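Lmo1340 protein (Listeria monocytogenes, PDB 4NLM) is of unknown function but is probably a surface lipoprotein, built around a YqgU-like six-bladed beta-propeller, a fold that often serves as a binding scaffold. Local coordinates at residues 206-209 against 215-218; 162-167 against 182-187; 174-179 against 211-216. One frame throughout, in Å; residues are numbered along the deposited sequence. Where two conformers were deposited one is given.

How the contacts relate
All three contacts lie in the same part of the propeller ring. Contact 1 is the outer hairpin of the blade formed by strands 182-184, 189-194, 203-209 and 212-223. Contact 2 sets strand 159-166 of the preceding blade against the first strand of this one, and contact 3 ties the loop between the blades to the turn of the hairpin. Contacts 1 and 3 are about 8 Å apart between centres and share Thr215 and Lys216; contact 2 lies about 11 Å from contact 3 and 14 Å from contact 1. Along the chain contact 2 closes before contact 1 opens, while contacts 2 and 3 interleave. The blades thus meet in the buried contact 2 and at the surface in contact 3.

Contact 1: 206-209 against 215-218; sequences YLQD and TKNL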
ATOM      1  N   TYR A 206      15.342 -11.041   7.092  1.00 14.36           N
ATOM      2  CA  TYR A 206      15.834 -12.251   6.472  1.00 16.05           C
ATOM      3  C   TYR A 206      15.316 -12.369   5.052  1.00 16.23           C
ATOM      4  O   TYR A 206      14.196 -11.986   4.749  1.00 16.78           O
ATOM      5  CB  TYR A 206      15.363 -13.477   7.263  1.00 17.92           C
ATOM      6  CG  TYR A 206      16.105 -13.665   8.548  1.00 19.06           C
ATOM      7  CD1 TYR A 206      15.702 -13.023   9.693  1.00 18.33           C
ATOM      8  CD2 TYR A 206      17.206 -14.504   8.618  1.00 23.39           C
ATOM      9  CE1 TYR A 206      16.376 -13.185  10.884  1.00 23.62           C
ATOM     10  CE2 TYR A 206      17.891 -14.675   9.810  1.00 28.92           C
ATOM     11  CZ  TYR A 206      17.474 -14.001  10.937  1.00 28.23           C
ATOM     12  OH  TYR A 206      18.133 -14.161  12.133  1.00 35.72           O
ATOM     13  N   LEU A 207      16.158 -12.929   4.185  1.00 17.88           N
ATOM     14  CA  LEU A 207      15.816 -13.230   2.797  1.00 16.37           C
ATOM     15  C   LEU A 207      15.716 -14.753   2.670  1.00 17.83           C
ATOM     16  O   LEU A 207      16.539 -15.483   3.228  1.00 19.02           O
ATOM     17  CB  LEU A 207      16.913 -12.771   1.843  1.00 20.01           C
ATOM     18  CG  LEU A 207      16.668 -12.959   0.344  1.00 18.83           C
ATOM     19  CD1 LEU A 207      15.474 -12.140  -0.128  1.00 19.42           C
ATOM     20  CD2 LEU A 207      17.906 -12.562  -0.457  1.00 22.13           C
ATOM     21  N   GLN A 208      14.715 -15.229   1.951  1.00 15.34           N
ATOM     22  CA  GLN A 208      14.566 -16.669   1.725  1.00 16.10           C
ATOM     23  C   GLN A 208      13.834 -16.930   0.441  1.00 17.01           C
ATOM     24  O   GLN A 208      13.057 -16.123  -0.045  1.00 16.50           O
ATOM     25  CB  GLN A 208      13.764 -17.307   2.855  1.00 18.25           C
ATOM     26  CG  GLN A 208      12.485 -16.551   3.194  1.00 20.43           C
ATOM     27  CD  GLN A 208      12.503 -15.899   4.579  1.00 18.84           C
ATOM     28  OE1 GLN A 208      12.636 -16.624   5.584  1.00 23.73           O
ATOM     29  NE2 GLN A 208      12.323 -14.549   4.660  1.00 19.13           N
ATOM     30  N   ASP A 209      14.118 -18.088  -0.135  1.00 16.94           N
ATOM     31  CA  ASP A 209      13.390 -18.567  -1.289  1.00 17.78           C
ATOM     32  C   ASP A 209      12.134 -19.257  -0.757  1.00 19.61           C
ATOM     33  O   ASP A 209      12.213 -20.086   0.138  1.00 20.57           O
ATOM     34  CB  ASP A 209      14.266 -19.527  -2.088  1.00 20.90           C
ATOM     35  CG  ASP A 209      13.663 -19.903  -3.429  1.00 27.22           C
ATOM     36  OD1 ASP A 209      12.525 -20.408  -3.458  1.00 26.09           O
ATOM     37  OD2 ASP A 209      14.331 -19.665  -4.456  1.00 32.89           O
ATOM     38  N   THR A 215      16.940 -21.949   2.940  1.00 29.63           N
ATOM     39  CA  THR A 215      17.657 -20.844   2.288  1.00 32.29           C
ATOM     40  C   THR A 215      17.664 -19.541   3.099  1.00 29.65           C
ATOM     41  O   THR A 215      18.317 -18.586   2.695  1.00 30.33           O
ATOM     42  CB  THR A 215      17.053 -20.506   0.904  1.00 31.54           C
ATOM     43  OG1 THR A 215      15.708 -20.039   1.074  1.00 21.98           O
ATOM     44  CG2 THR A 215      17.050 -21.705  -0.014  1.00 28.08           C
ATOM     45  N   LYS A 216      16.953 -19.513   4.225  1.00 28.70           N
ATOM     46  CA  LYS A 216      16.850 -18.299   5.086  1.00 25.44           C
ATOM     47  C   LYS A 216      18.222 -17.701   5.459  1.00 26.22           C
ATOM     48  O   LYS A 216      19.112 -18.423   5.955  1.00 31.00           O
ATOM     49  CB  LYS A 216      16.075 -18.696   6.339  1.00 32.94           C
ATOM     50  CG  LYS A 216      16.093 -17.709   7.481  1.00 32.86           C
ATOM     51  CD  LYS A 216      15.601 -18.421   8.731  1.00 35.81           C
ATOM     52  CE  LYS A 216      15.804 -17.585   9.977  1.00 43.85           C
ATOM     53  NZ  LYS A 216      14.860 -16.448  10.000  1.00 44.20           N
ATOM     54  N   ASN A 217      18.376 -16.390   5.252  0.60 27.13           N
ATOM     55  CA  ASN A 217      19.632 -15.696   5.530  0.60 28.34           C
ATOM     56  C   ASN A 217      19.430 -14.257   6.010  0.60 27.53           C
ATOM     57  O   ASN A 217      18.646 -13.498   5.433  0.60 20.71           O
ATOM     58  CB  ASN A 217      20.494 -15.699   4.264  0.60 29.22           C
ATOM     59  CG  ASN A 217      21.772 -14.891   4.408  0.60 39.88           C
ATOM     60  OD1 ASN A 217      22.397 -14.905   5.465  0.60 42.59           O
ATOM     61  ND2 ASN A 217      22.166 -14.183   3.353  0.60 40.69           N
ATOM     62  N   LEU A 218      20.160 -13.892   7.062  1.00 25.68           N
ATOM     63  CA  LEU A 218      20.108 -12.544   7.635  1.00 22.33           C
ATOM     64  C   LEU A 218      20.692 -11.525   6.665  1.00 24.08           C
ATOM     65  O   LEU A 218      21.844 -11.662   6.239  1.00 27.76           O
ATOM     66  CB  LEU A 218      20.930 -12.496   8.921  1.00 25.87           C
ATOM     67  CG  LEU A 218      21.139 -11.091   9.494  1.00 29.52           C
ATOM     68  CD1 LEU A 218      19.840 -10.602  10.082  1.00 25.96           C
ATOM     69  CD2 LEU A 218      22.239 -11.082  10.542  1.00 32.56           C
TER
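Lys216 runs out extended through its first three torsions and then bends at the last (chi4 72°), which folds its ammonium group back over the ring of Tyr206. NZ comes to 3.2 Å from the centroid of the Tyr206 ring and only 9° off the normal, a cation-pi contact from almost straight above, while Lys216 CE touches the same face by CH-pi at 3.9 Å. The other face carries Leu218 CD1 near the rim, and Tyr206 CE2 meets Leu218 CB at 3.8 Å, so the ring is held between a charged and an apolar neighbour.

Beneath these side chains the strands pair antiparallel. Leu207 N bonds to Asn217 O at 2.8 Å in a nearly straight line (168°), and Asn217 N returns a more bent bond to Leu207 O at 2.9 Å. Towards the turn a side chain takes over: Thr215 OG1 accepts from Asp209 N at 2.8 Å and has Asp212 as its second partner. The Asp209 carboxylate belongs elsewhere, in a salt bridge with Arg211, and the Gln208 amide donates to Ser192 and Val190 on strand 189-194.

This is the outer hairpin of a propeller blade. Between these segments one backbone pair and a threonine hydroxyl hold the outermost strand, and the aromatic face probably helps to stabilise the lysine's positive charge at a largely exposed surface.

Contact 2: 162-167 against 182-187; sequences IENWDY and ISWYGD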
ATOM      1  N   ILE A 162       0.989 -18.271   6.130  1.00 11.61           N
ATOM      2  CA  ILE A 162       1.323 -17.586   4.860  1.00 11.93           C
ATOM      3  C   ILE A 162       1.238 -18.583   3.716  1.00 11.69           C
ATOM      4  O   ILE A 162       1.737 -19.704   3.816  1.00 12.30           O
ATOM      5  CB  ILE A 162       2.735 -16.997   4.885  1.00 12.75           C
ATOM      6  CG1 ILE A 162       2.965 -16.213   6.182  1.00 14.88           C
ATOM      7  CG2 ILE A 162       2.959 -16.109   3.660  1.00 15.09           C
ATOM      8  CD1 ILE A 162       4.359 -15.640   6.239  1.00 18.54           C
ATOM      9  N   GLU A 163       0.574 -18.180   2.647  1.00 11.03           N
ATOM     10  CA  GLU A 163       0.440 -19.005   1.452  1.00 11.93           C
ATOM     11  C   GLU A 163       0.667 -18.165   0.222  1.00 11.75           C
ATOM     12  O   GLU A 163       0.565 -16.958   0.252  1.00 11.91           O
ATOM     13  CB  GLU A 163      -0.979 -19.590   1.425  1.00 14.00           C
ATOM     14  CG  GLU A 163      -1.235 -20.615   2.518  1.00 14.49           C
ATOM     15  CD  GLU A 163      -2.713 -20.856   2.789  1.00 15.20           C
ATOM     16  OE1 GLU A 163      -3.090 -22.034   2.922  1.00 15.32           O
ATOM     17  OE2 GLU A 163      -3.495 -19.890   2.869  1.00 19.10           O
ATOM     18  N   ASN A 164       1.020 -18.828  -0.853  1.00 12.96           N
ATOM     19  CA  ASN A 164       1.193 -18.218  -2.162  1.00 14.09           C
ATOM     20  C   ASN A 164       0.242 -18.843  -3.147  1.00 13.33           C
ATOM     21  O   ASN A 164       0.232 -20.062  -3.327  1.00 15.19           O
ATOM     22  CB  ASN A 164       2.611 -18.413  -2.678  1.00 16.40           C
ATOM     23  CG  ASN A 164       2.843 -17.754  -4.027  1.00 17.28           C
ATOM     24  OD1 ASN A 164       2.391 -16.639  -4.269  1.00 20.62           O
ATOM     25  ND2 ASN A 164       3.552 -18.429  -4.886  1.00 22.46           N
ATOM     26  N   TRP A 165      -0.568 -18.018  -3.780  1.00 15.11           N
ATOM     27  CA  TRP A 165      -1.480 -18.433  -4.805  1.00 14.03           C
ATOM     28  C   TRP A 165      -1.026 -18.012  -6.175  1.00 12.85           C
ATOM     29  O   TRP A 165      -0.940 -16.809  -6.406  1.00 13.07           O
ATOM     30  CB  TRP A 165      -2.846 -17.822  -4.518  1.00 14.42           C
ATOM     31  CG  TRP A 165      -3.956 -18.205  -5.472  1.00 14.72           C
ATOM     32  CD1 TRP A 165      -4.165 -19.420  -6.053  1.00 16.00           C
ATOM     33  CD2 TRP A 165      -5.059 -17.368  -5.887  1.00 13.82           C
ATOM     34  NE1 TRP A 165      -5.337 -19.407  -6.796  1.00 16.17           N
ATOM     35  CE2 TRP A 165      -5.901 -18.161  -6.708  1.00 15.90           C
ATOM     36  CE3 TRP A 165      -5.416 -16.035  -5.639  1.00 15.40           C
ATOM     37  CZ2 TRP A 165      -7.048 -17.652  -7.303  1.00 17.26           C
ATOM     38  CZ3 TRP A 165      -6.582 -15.542  -6.219  1.00 16.66           C
ATOM     39  CH2 TRP A 165      -7.387 -16.348  -7.028  1.00 16.64           C
ATOM     40  N   ASP A 166      -0.673 -18.985  -7.025  1.00 14.74           N
ATOM     41  CA  ASP A 166      -0.405 -18.694  -8.426  1.00 14.91           C
ATOM     42  C   ASP A 166      -1.746 -18.894  -9.088  1.00 14.61           C
ATOM     43  O   ASP A 166      -2.180 -20.039  -9.311  1.00 15.43           O
ATOM     44  CB  ASP A 166       0.646 -19.602  -9.049  1.00 18.16           C
ATOM     45  CG  ASP A 166       0.949 -19.204 -10.456  1.00 18.67           C
ATOM     46  OD1 ASP A 166      -0.003 -18.786 -11.177  1.00 17.66           O
ATOM     47  OD2 ASP A 166       2.126 -19.262 -10.848  1.00 29.54           O
ATOM     48  N   TYR A 167      -2.435 -17.791  -9.342  1.00 12.86           N
ATOM     49  CA  TYR A 167      -3.813 -17.896  -9.805  1.00 13.62           C
ATOM     50  C   TYR A 167      -3.931 -18.326 -11.255  1.00 15.19           C
ATOM     51  O   TYR A 167      -4.997 -18.731 -11.690  1.00 18.27           O
ATOM     52  CB  TYR A 167      -4.588 -16.603  -9.540  1.00 14.03           C
ATOM     53  CG  TYR A 167      -4.068 -15.389 -10.263  1.00 14.23           C
ATOM     54  CD1 TYR A 167      -4.390 -15.162 -11.584  1.00 14.93           C
ATOM     55  CD2 TYR A 167      -3.321 -14.417  -9.584  1.00 14.95           C
ATOM     56  CE1 TYR A 167      -3.927 -14.008 -12.243  1.00 16.69           C
ATOM     57  CE2 TYR A 167      -2.875 -13.275 -10.215  1.00 18.77           C
ATOM     58  CZ  TYR A 167      -3.165 -13.071 -11.548  1.00 17.10           C
ATOM     59  OH  TYR A 167      -2.704 -11.930 -12.166  1.00 21.70           O
ATOM     60  N   ILE A 182       6.193  -9.235   5.988  1.00 12.31           N
ATOM     61  CA  ILE A 182       6.824  -9.750   4.784  1.00 12.94           C
ATOM     62  C   ILE A 182       6.656  -8.883   3.548  1.00 12.74           C
ATOM     63  O   ILE A 182       5.869  -7.932   3.536  1.00 14.83           O
ATOM     64  CB  ILE A 182       6.222 -11.146   4.412  1.00 14.22           C
ATOM     65  CG1 ILE A 182       4.731 -10.995   4.126  1.00 16.06           C
ATOM     66  CG2 ILE A 182       6.480 -12.146   5.515  1.00 15.13           C
ATOM     67  CD1 ILE A 182       4.049 -12.280   3.751  1.00 19.82           C
ATOM     68  N   SER A 183       7.480  -9.173   2.546  0.50 11.94           N
ATOM     69  CA  SER A 183       7.372  -8.549   1.246  0.50 12.82           C
ATOM     70  C   SER A 183       8.037  -9.438   0.209  0.50 13.92           C
ATOM     71  O   SER A 183       9.021 -10.103   0.502  0.50 14.02           O
ATOM     72  CB  SER A 183       8.087  -7.210   1.213  0.50 16.61           C
ATOM     73  OG  SER A 183       8.011  -6.641  -0.083  0.50 18.54           O
ATOM     74  N   TRP A 184       7.520  -9.443  -1.006  1.00 12.74           N
ATOM     75  CA  TRP A 184       8.219 -10.118  -2.077  1.00 12.09           C
ATOM     76  C   TRP A 184       9.519  -9.359  -2.358  1.00 13.73           C
ATOM     77  O   TRP A 184       9.621  -8.130  -2.172  1.00 16.41           O
ATOM     78  CB  TRP A 184       7.409 -10.096  -3.346  1.00 13.15           C
ATOM     79  CG  TRP A 184       6.242 -10.966  -3.382  1.00 12.54           C
ATOM     80  CD1 TRP A 184       4.954 -10.604  -3.313  1.00 13.28           C
ATOM     81  CD2 TRP A 184       6.257 -12.374  -3.595  1.00 11.75           C
ATOM     82  NE1 TRP A 184       4.132 -11.702  -3.445  1.00 13.54           N
ATOM     83  CE2 TRP A 184       4.920 -12.808  -3.605  1.00 12.94           C
ATOM     84  CE3 TRP A 184       7.276 -13.317  -3.769  1.00 13.21           C
ATOM     85  CZ2 TRP A 184       4.572 -14.128  -3.836  1.00 13.62           C
ATOM     86  CZ3 TRP A 184       6.930 -14.635  -3.946  1.00 14.09           C
ATOM     87  CH2 TRP A 184       5.581 -15.037  -3.978  1.00 14.73           C
ATOM     88  N   TYR A 185      10.497 -10.081  -2.858  1.00 13.76           N
ATOM     89  CA  TYR A 185      11.741  -9.464  -3.293  1.00 16.37           C
ATOM     90  C   TYR A 185      12.112  -9.884  -4.718  1.00 19.25           C
ATOM     91  O   TYR A 185      12.982  -9.292  -5.319  1.00 29.88           O
ATOM     92  CB  TYR A 185      12.867  -9.688  -2.285  1.00 18.58           C
ATOM     93  CG  TYR A 185      14.094  -8.843  -2.577  1.00 23.48           C
ATOM     94  CD1 TYR A 185      14.045  -7.443  -2.489  1.00 22.40           C
ATOM     95  CD2 TYR A 185      15.286  -9.430  -2.926  1.00 25.08           C
ATOM     96  CE1 TYR A 185      15.167  -6.666  -2.755  1.00 27.84           C
ATOM     97  CE2 TYR A 185      16.405  -8.669  -3.202  1.00 32.81           C
ATOM     98  CZ  TYR A 185      16.340  -7.297  -3.120  1.00 30.80           C
ATOM     99  OH  TYR A 185      17.472  -6.567  -3.401  1.00 38.38           O
ATOM    100  N   GLY A 186      11.392 -10.844  -5.279  1.00 19.09           N
ATOM    101  CA  GLY A 186      11.620 -11.335  -6.631  1.00 19.85           C
ATOM    102  C   GLY A 186      10.593 -12.423  -6.953  1.00 16.83           C
ATOM    103  O   GLY A 186       9.650 -12.661  -6.187  1.00 18.99           O
ATOM    104  N   ASP A 187      10.827 -13.118  -8.063  1.00 18.05           N
ATOM    105  CA  ASP A 187       9.940 -14.174  -8.524  1.00 18.88           C
ATOM    106  C   ASP A 187       9.656 -15.188  -7.405  1.00 18.14           C
ATOM    107  O   ASP A 187       8.494 -15.522  -7.158  1.00 17.67           O
ATOM    108  CB  ASP A 187      10.584 -14.857  -9.737  1.00 20.11           C
ATOM    109  CG  ASP A 187       9.701 -15.921 -10.393  1.00 21.89           C
ATOM    110  OD1 ASP A 187       8.458 -15.871 -10.284  1.00 24.19           O
ATOM    111  OD2 ASP A 187      10.275 -16.806 -11.070  1.00 36.41           O
TER
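Ile162 and Ile182 reach across the blade junction tip to tip, Ile162 CG2 standing 4.0 Å from Ile182 CD1. Ile162 CD1 adds a second touch, 4.2 Å from Ile182 CG2, so both branches of each side chain take part in a small apolar contact. Two residues further along each strand, Asn164 and Trp184 cross at about a right angle. The amide carbonyl oxygen does the touching: Asn164 OD1 lies 3.4 Å from Trp184 CZ2 and 3.6 Å from Trp184 CH2, at the edge of the indole and near its plane, where the carbon-bound hydrogens are weakly positive. Amide and ring planes are turned 72° apart. The indole is steadied from elsewhere, since its NE1 donates to Tyr140 O.

These four buried side chains make up the close part. Behind them the main chains stay well apart, 9.6 Å between the CA atoms of Ile162 and Ile182 and 10.7 Å between those of Asn164 and Trp184, though the touching parts run nearly parallel, 13° apart. The far ends are looser: Asp166 and Asp187, both partly exposed, have no partner across the seam, and Asp187 turns instead to Lys148 and Ser145.

In the fold, two blades meet here through side chains rather than by sheet pairing. Strand 159-166 is held within its own blade by backbone hydrogen bonds, Glu163 with Phe151 and Asn164 with Asp173, while Ile182, on the first strand of the next blade, also packs on Met150 and Val152 of strand 148-155.

Contact 3: 174-179 against 211-216; sequences KIDVAS and RDSATK
Asp176 and Ser213 meet through a single hydrogen bond, Ser213 OG donating to Asp176 OD2 at 2.9 Å. The hydroxyl approaches from above the carboxylate, 39° out of its plane. Ser213 CB rests 3.4 Å from the same Asp176 OD2, so the oxygen is touched by both atoms of the serine side chain. Asp176 has two conformers; the bond belongs to one of them and is doubtful for the other. In that conformer the carboxylate extends anti to the main-chain nitrogen (chi1 -178°), which carries OD2 across to the serine.

Behind Ser213 stands a compact turn. Two overlapping type I beta turns, Asp212 to Thr215 and Ser213 to Lys216, wind the chain round a corner. The first is closed by Thr215 N to Asp212 O at 3.0 Å, an oxygen that the Thr215 hydroxyl also reaches, and the second by Lys216 N to Ser213 O at 3.1 Å. Asp212 OD1 accepts from Ala214 N at 2.9 Å to form an Asx turn. Ser213 is thus presented from a backbone tied down on both sides of it.

Asp176 has a lighter support: it is the centre of an inverse gamma turn, closed by a weak bond from Val177 N to Ile175 O at 3.1 Å. Its neighbours probably help to place it. Ile175 pairs by backbone with Ile162 of the preceding blade, and Val177 packs on Val190, Ser192 and Gln208 of the following one.

The contact therefore bridges the connection between two propeller blades and the outer hairpin turn of the second. Chemically it is one bond from a neutral hydroxyl to a carboxylate near the surface, doubtful as a permanent link given the two conformers of Asp176, whereas the flanking Ile175 and Val177 are buried.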
ATOM      1  N   LYS A 174       2.317 -23.423   0.639  1.00 16.38           N
ATOM      2  CA  LYS A 174       2.630 -22.863   1.932  1.00 15.99           C
ATOM      3  C   LYS A 174       3.969 -22.150   1.879  1.00 18.51           C
ATOM      4  O   LYS A 174       4.882 -22.596   1.193  1.00 20.36           O
ATOM      5  CB  LYS A 174       2.737 -23.954   2.978  1.00 18.65           C
ATOM      6  CG  LYS A 174       1.448 -24.690   3.151  1.00 18.54           C
ATOM      7  CD  LYS A 174       1.631 -25.763   4.187  1.00 26.70           C
ATOM      8  CE  LYS A 174       0.371 -26.571   4.277  1.00 20.28           C
ATOM      9  NZ  LYS A 174      -0.794 -25.763   4.670  1.00 20.87           N
ATOM     10  N   ILE A 175       4.073 -21.048   2.609  1.00 15.59           N
ATOM     11  CA  ILE A 175       5.329 -20.295   2.740  1.00 16.80           C
ATOM     12  C   ILE A 175       5.751 -20.426   4.196  1.00 16.88           C
ATOM     13  O   ILE A 175       5.056 -19.944   5.107  1.00 17.42           O
ATOM     14  CB  ILE A 175       5.176 -18.825   2.320  1.00 16.44           C
ATOM     15  CG1 ILE A 175       4.792 -18.784   0.842  1.00 19.60           C
ATOM     16  CG2 ILE A 175       6.458 -18.051   2.578  1.00 20.65           C
ATOM     17  CD1 ILE A 175       4.803 -17.423   0.229  1.00 22.43           C
ATOM     18  N   ASP A 176       6.888 -21.083   4.408  0.60 18.67           N
ATOM     19  CA  ASP A 176       7.401 -21.353   5.742  0.60 19.06           C
ATOM     20  C   ASP A 176       8.297 -20.215   6.209  0.60 20.86           C
ATOM     21  O   ASP A 176       9.524 -20.325   6.232  0.60 23.68           O
ATOM     22  CB  ASP A 176       8.157 -22.682   5.751  0.60 23.41           C
ATOM     23  CG  ASP A 176       8.692 -23.050   7.128  0.60 24.32           C
ATOM     24  OD1 ASP A 176       8.221 -22.496   8.144  0.60 26.81           O
ATOM     25  OD2 ASP A 176       9.591 -23.914   7.184  0.60 31.34           O
ATOM     26  N   VAL A 177       7.653 -19.115   6.561  1.00 19.20           N
ATOM     27  CA  VAL A 177       8.344 -17.925   7.026  1.00 20.94           C
ATOM     28  C   VAL A 177       7.734 -17.632   8.402  1.00 22.46           C
ATOM     29  O   VAL A 177       6.520 -17.643   8.555  1.00 22.24           O
ATOM     30  CB  VAL A 177       8.203 -16.805   5.977  1.00 18.69           C
ATOM     31  CG1 VAL A 177       8.541 -15.456   6.575  1.00 23.26           C
ATOM     32  CG2 VAL A 177       9.067 -17.092   4.765  1.00 21.53           C
ATOM     33  N   ALA A 178       8.588 -17.330   9.375  1.00 26.10           N
ATOM     34  CA  ALA A 178       8.179 -17.245  10.769  1.00 27.15           C
ATOM     35  C   ALA A 178       7.696 -15.890  11.238  1.00 24.40           C
ATOM     36  O   ALA A 178       7.692 -15.614  12.432  1.00 31.08           O
ATOM     37  CB  ALA A 178       9.329 -17.716  11.656  1.00 35.21           C
ATOM     38  N   SER A 179       7.286 -15.045  10.310  1.00 19.10           N
ATOM     39  CA  SER A 179       6.822 -13.725  10.652  1.00 17.35           C
ATOM     40  C   SER A 179       5.756 -13.287   9.681  1.00 16.10           C
ATOM     41  O   SER A 179       5.805 -13.629   8.518  1.00 19.20           O
ATOM     42  CB  SER A 179       7.983 -12.745  10.597  1.00 17.65           C
ATOM     43  OG  SER A 179       7.543 -11.412  10.787  1.00 18.55           O
ATOM     44  N   ARG A 211      10.337 -21.560  -1.735  1.00 21.72           N
ATOM     45  CA  ARG A 211      10.252 -22.980  -1.973  1.00 22.50           C
ATOM     46  C   ARG A 211      11.012 -23.786  -0.927  1.00 25.84           C
ATOM     47  O   ARG A 211      10.726 -24.977  -0.736  1.00 29.51           O
ATOM     48  CB  ARG A 211      10.829 -23.246  -3.355  1.00 25.11           C
ATOM     49  CG  ARG A 211       9.968 -22.673  -4.474  1.00 28.36           C
ATOM     50  CD  ARG A 211      10.661 -22.796  -5.814  1.00 31.07           C
ATOM     51  NE  ARG A 211      11.851 -21.957  -5.880  1.00 30.70           N
ATOM     52  CZ  ARG A 211      12.716 -21.906  -6.891  1.00 36.34           C
ATOM     53  NH1 ARG A 211      13.748 -21.073  -6.805  1.00 35.73           N
ATOM     54  NH2 ARG A 211      12.570 -22.666  -7.974  1.00 39.33           N
ATOM     55  N   ASP A 212      11.990 -23.162  -0.269  1.00 29.24           N
ATOM     56  CA  ASP A 212      12.834 -23.858   0.700  1.00 32.68           C
ATOM     57  C   ASP A 212      13.310 -22.971   1.841  1.00 27.61           C
ATOM     58  O   ASP A 212      14.209 -22.136   1.662  1.00 26.17           O
ATOM     59  CB  ASP A 212      14.058 -24.424  -0.024  1.00 33.04           C
ATOM     60  CG  ASP A 212      15.006 -25.160   0.908  1.00 37.00           C
ATOM     61  OD1 ASP A 212      14.595 -25.491   2.041  1.00 40.66           O
ATOM     62  OD2 ASP A 212      16.160 -25.418   0.503  1.00 47.38           O
ATOM     63  N   SER A 213      12.742 -23.174   3.027  1.00 29.79           N
ATOM     64  CA  SER A 213      13.099 -22.347   4.182  1.00 30.95           C
ATOM     65  C   SER A 213      14.551 -22.531   4.633  1.00 33.79           C
ATOM     66  O   SER A 213      15.073 -21.706   5.367  1.00 32.46           O
ATOM     67  CB  SER A 213      12.147 -22.593   5.351  1.00 37.34           C
ATOM     68  OG  SER A 213      12.140 -23.959   5.722  1.00 44.99           O
ATOM     69  N   ALA A 214      15.211 -23.599   4.196  1.00 31.85           N
ATOM     70  CA  ALA A 214      16.620 -23.776   4.540  1.00 33.72           C
ATOM     71  C   ALA A 214      17.477 -22.645   3.942  1.00 32.55           C
ATOM     72  O   ALA A 214      18.598 -22.401   4.385  1.00 39.32           O
ATOM     73  CB  ALA A 214      17.116 -25.136   4.071  1.00 38.92           C
ATOM     74  N   THR A 215      16.940 -21.949   2.940  1.00 29.63           N
ATOM     75  CA  THR A 215      17.657 -20.844   2.288  1.00 32.29           C
ATOM     76  C   THR A 215      17.664 -19.541   3.099  1.00 29.65           C
ATOM     77  O   THR A 215      18.317 -18.586   2.695  1.00 30.33           O
ATOM     78  CB  THR A 215      17.053 -20.506   0.904  1.00 31.54           C
ATOM     79  OG1 THR A 215      15.708 -20.039   1.074  1.00 21.98           O
ATOM     80  CG2 THR A 215      17.050 -21.705  -0.014  1.00 28.08           C
ATOM     81  N   LYS A 216      16.953 -19.513   4.225  1.00 28.70           N
ATOM     82  CA  LYS A 216      16.850 -18.299   5.086  1.00 25.44           C
ATOM     83  C   LYS A 216      18.222 -17.701   5.459  1.00 26.22           C
ATOM     84  O   LYS A 216      19.112 -18.423   5.955  1.00 31.00           O
ATOM     85  CB  LYS A 216      16.075 -18.696   6.339  1.00 32.94           C
ATOM     86  CG  LYS A 216      16.093 -17.709   7.481  1.00 32.86           C
ATOM     87  CD  LYS A 216      15.601 -18.421   8.731  1.00 35.81           C
ATOM     88  CE  LYS A 216      15.804 -17.585   9.977  1.00 43.85           C
ATOM     89  NZ  LYS A 216      14.860 -16.448  10.000  1.00 44.20           N
TER